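PDB 4EUN: thermoresistant glucokinase from Janibacter sp. HTCC2649, which probably phosphorylates D-gluconate at the expense of ATP, as a gluconokinase-type small-molecule kinase of the P-loop fold. Local coordinates for residues V33-S38 / T114-L119. Residues are numbered along the deposited sequence; the frame is centred on the assembly and turned at random.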
loop_
_atom_site.group_PDB
_atom_site.type_symbol
_atom_site.label_atom_id
_atom_site.label_comp_id
_atom_site.label_asym_id
_atom_site.label_seq_id
_atom_site.Cartn_x
_atom_site.Cartn_y
_atom_site.Cartn_z
ATOM N N VAL A 33 -5.180 2.830 -11.748
ATOM C CA VAL A 33 -5.707 3.426 -10.529
ATOM C C VAL A 33 -6.967 2.675 -10.135
ATOM O O VAL A 33 -7.891 2.566 -10.938
ATOM C CB VAL A 33 -6.037 4.933 -10.715
ATOM C CG1 VAL A 33 -6.749 5.482 -9.480
ATOM C CG2 VAL A 33 -4.751 5.718 -10.980
ATOM N N VAL A 34 -6.988 2.148 -8.909
ATOM C CA VAL A 34 -8.191 1.523 -8.368
ATOM C C VAL A 34 -8.862 2.595 -7.546
ATOM O O VAL A 34 -8.326 3.046 -6.545
ATOM C CB VAL A 34 -7.876 0.312 -7.469
ATOM C CG1 VAL A 34 -9.178 -0.373 -7.041
ATOM C CG2 VAL A 34 -6.961 -0.680 -8.217
ATOM N N MET A 35 -10.064 2.972 -7.958
ATOM C CA MET A 35 -10.755 4.094 -7.363
ATOM C C MET A 35 -12.024 3.583 -6.695
ATOM O O MET A 35 -12.730 2.764 -7.252
ATOM C CB MET A 35 -11.067 5.118 -8.458
ATOM C CG MET A 35 -12.237 6.017 -8.176
ATOM S SD MET A 35 -12.527 7.181 -9.524
ATOM C CE MET A 35 -13.148 6.133 -10.843
ATOM N N GLY A 36 -12.294 4.043 -5.478
ATOM C CA GLY A 36 -13.521 3.674 -4.789
ATOM C C GLY A 36 -13.475 4.233 -3.389
ATOM O O GLY A 36 -12.409 4.589 -2.906
ATOM N N VAL A 37 -14.616 4.308 -2.725
ATOM C CA VAL A 37 -14.616 4.862 -1.375
ATOM C C VAL A 37 -13.910 3.936 -0.384
ATOM O O VAL A 37 -13.625 2.783 -0.698
ATOM C CB VAL A 37 -16.042 5.180 -0.881
ATOM C CG1 VAL A 37 -16.750 6.085 -1.880
ATOM C CG2 VAL A 37 -16.841 3.899 -0.658
ATOM N N SER A 38 -13.615 4.454 0.804
ATOM C CA SER A 38 -13.044 3.643 1.874
ATOM C C SER A 38 -13.958 2.476 2.229
ATOM O O SER A 38 -15.176 2.650 2.385
ATOM C CB SER A 38 -12.817 4.495 3.124
ATOM O OG SER A 38 -11.832 5.483 2.897
ATOM N N THR A 114 -12.451 15.726 -13.174
ATOM C CA THR A 114 -11.326 16.672 -13.195
ATOM C C THR A 114 -10.095 16.158 -12.440
ATOM O O THR A 114 -8.967 16.495 -12.805
ATOM C CB THR A 114 -11.707 18.040 -12.615
ATOM O OG1 THR A 114 -12.236 17.864 -11.296
ATOM C CG2 THR A 114 -12.739 18.735 -13.491
ATOM N N TYR A 115 -10.305 15.383 -11.372
ATOM C CA TYR A 115 -9.181 14.806 -10.632
ATOM C C TYR A 115 -8.466 13.784 -11.502
ATOM O O TYR A 115 -7.231 13.712 -11.505
ATOM C CB TYR A 115 -9.635 14.095 -9.351
ATOM C CG TYR A 115 -10.327 14.955 -8.319
ATOM C CD1 TYR A 115 -10.460 16.333 -8.478
ATOM C CD2 TYR A 115 -10.855 14.379 -7.172
ATOM C CE1 TYR A 115 -11.112 17.103 -7.520
ATOM C CE2 TYR A 115 -11.509 15.137 -6.221
ATOM C CZ TYR A 115 -11.628 16.497 -6.396
ATOM O OH TYR A 115 -12.279 17.260 -5.432
ATOM N N ARG A 116 -9.244 12.962 -12.200
ATOM C CA ARG A 116 -8.660 11.970 -13.095
ATOM C C ARG A 116 -7.902 12.642 -14.234
ATOM O O ARG A 116 -6.884 12.117 -14.678
ATOM C CB ARG A 116 -9.727 10.984 -13.599
ATOM C CG ARG A 116 -10.406 10.241 -12.444
ATOM C CD ARG A 116 -11.309 9.098 -12.895
ATOM N NE ARG A 116 -12.493 9.528 -13.657
ATOM C CZ ARG A 116 -13.698 9.738 -13.136
ATOM N NH1 ARG A 116 -13.907 9.615 -11.834
ATOM N NH2 ARG A 116 -14.697 10.091 -13.928
ATOM N N ASP A 117 -8.383 13.800 -14.693
ATOM C CA ASP A 117 -7.644 14.579 -15.698
ATOM C C ASP A 117 -6.236 14.932 -15.208
ATOM O O ASP A 117 -5.254 14.822 -15.956
ATOM C CB ASP A 117 -8.392 15.873 -16.054
ATOM C CG ASP A 117 -9.676 15.630 -16.831
ATOM O OD1 ASP A 117 -9.829 14.555 -17.445
ATOM O OD2 ASP A 117 -10.537 16.540 -16.846
ATOM N N VAL A 118 -6.126 15.341 -13.945
ATOM C CA VAL A 118 -4.825 15.679 -13.370
ATOM C C VAL A 118 -3.904 14.454 -13.292
ATOM O O VAL A 118 -2.726 14.533 -13.642
ATOM C CB VAL A 118 -4.965 16.317 -11.971
ATOM C CG1 VAL A 118 -3.600 16.565 -11.351
ATOM C CG2 VAL A 118 -5.754 17.615 -12.061
ATOM N N LEU A 119 -4.441 13.314 -12.857
ATOM C CA LEU A 119 -3.657 12.073 -12.842
ATOM C C LEU A 119 -3.119 11.760 -14.239
ATOM O O LEU A 119 -1.969 11.335 -14.389
ATOM C CB LEU A 119 -4.509 10.903 -12.331
ATOM C CG LEU A 119 -4.970 11.011 -10.874
ATOM C CD1 LEU A 119 -5.799 9.804 -10.455
ATOM C CD2 LEU A 119 -3.772 11.147 -9.951
#
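Side chains alone join M35 and V33, on the central strand of a parallel sheet, to R116 and L119 on the short helix 113-119 that covers one face of that sheet. The contact is small, with about 140 Å² buried over both sides, yet all four touching residues are buried, and no hydrogen bond crosses it. M35 was modelled in two conformers; in the one described here, CG anti to the backbone N (chi1 155°) and an extended chi2 carry SD toward the arginine, while the bend at chi3 (70°) sets where CE goes. SD of M35 lies 3.6 Å from NH1 of R116, approaching the guanidinium obliquely, and CE of M35 packs 4.0 Å from CD of R116. The two side chains cross at roughly a right angle. Alternating strand residues face the helix here: V33, two positions earlier, meets L119 through CG2 and CD1 at 4.3 Å, whereas V34 points to the other side of the sheet. Strand 31-35 runs into what looks like a Walker A P-loop beginning at G36, the strand-loop-helix of P-loop kinases with the 2-3-1-4-5 strand order. A buried guanidinium needs polar partners, and those of R116 come from the segment that follows helix 155-161: a salt bridge from NE to E169 and a hydrogen bond from NH1 to the carbonyl of E163 probably fix its position, with NH2 adding a weak hydrogen bond to the carbonyl of A164.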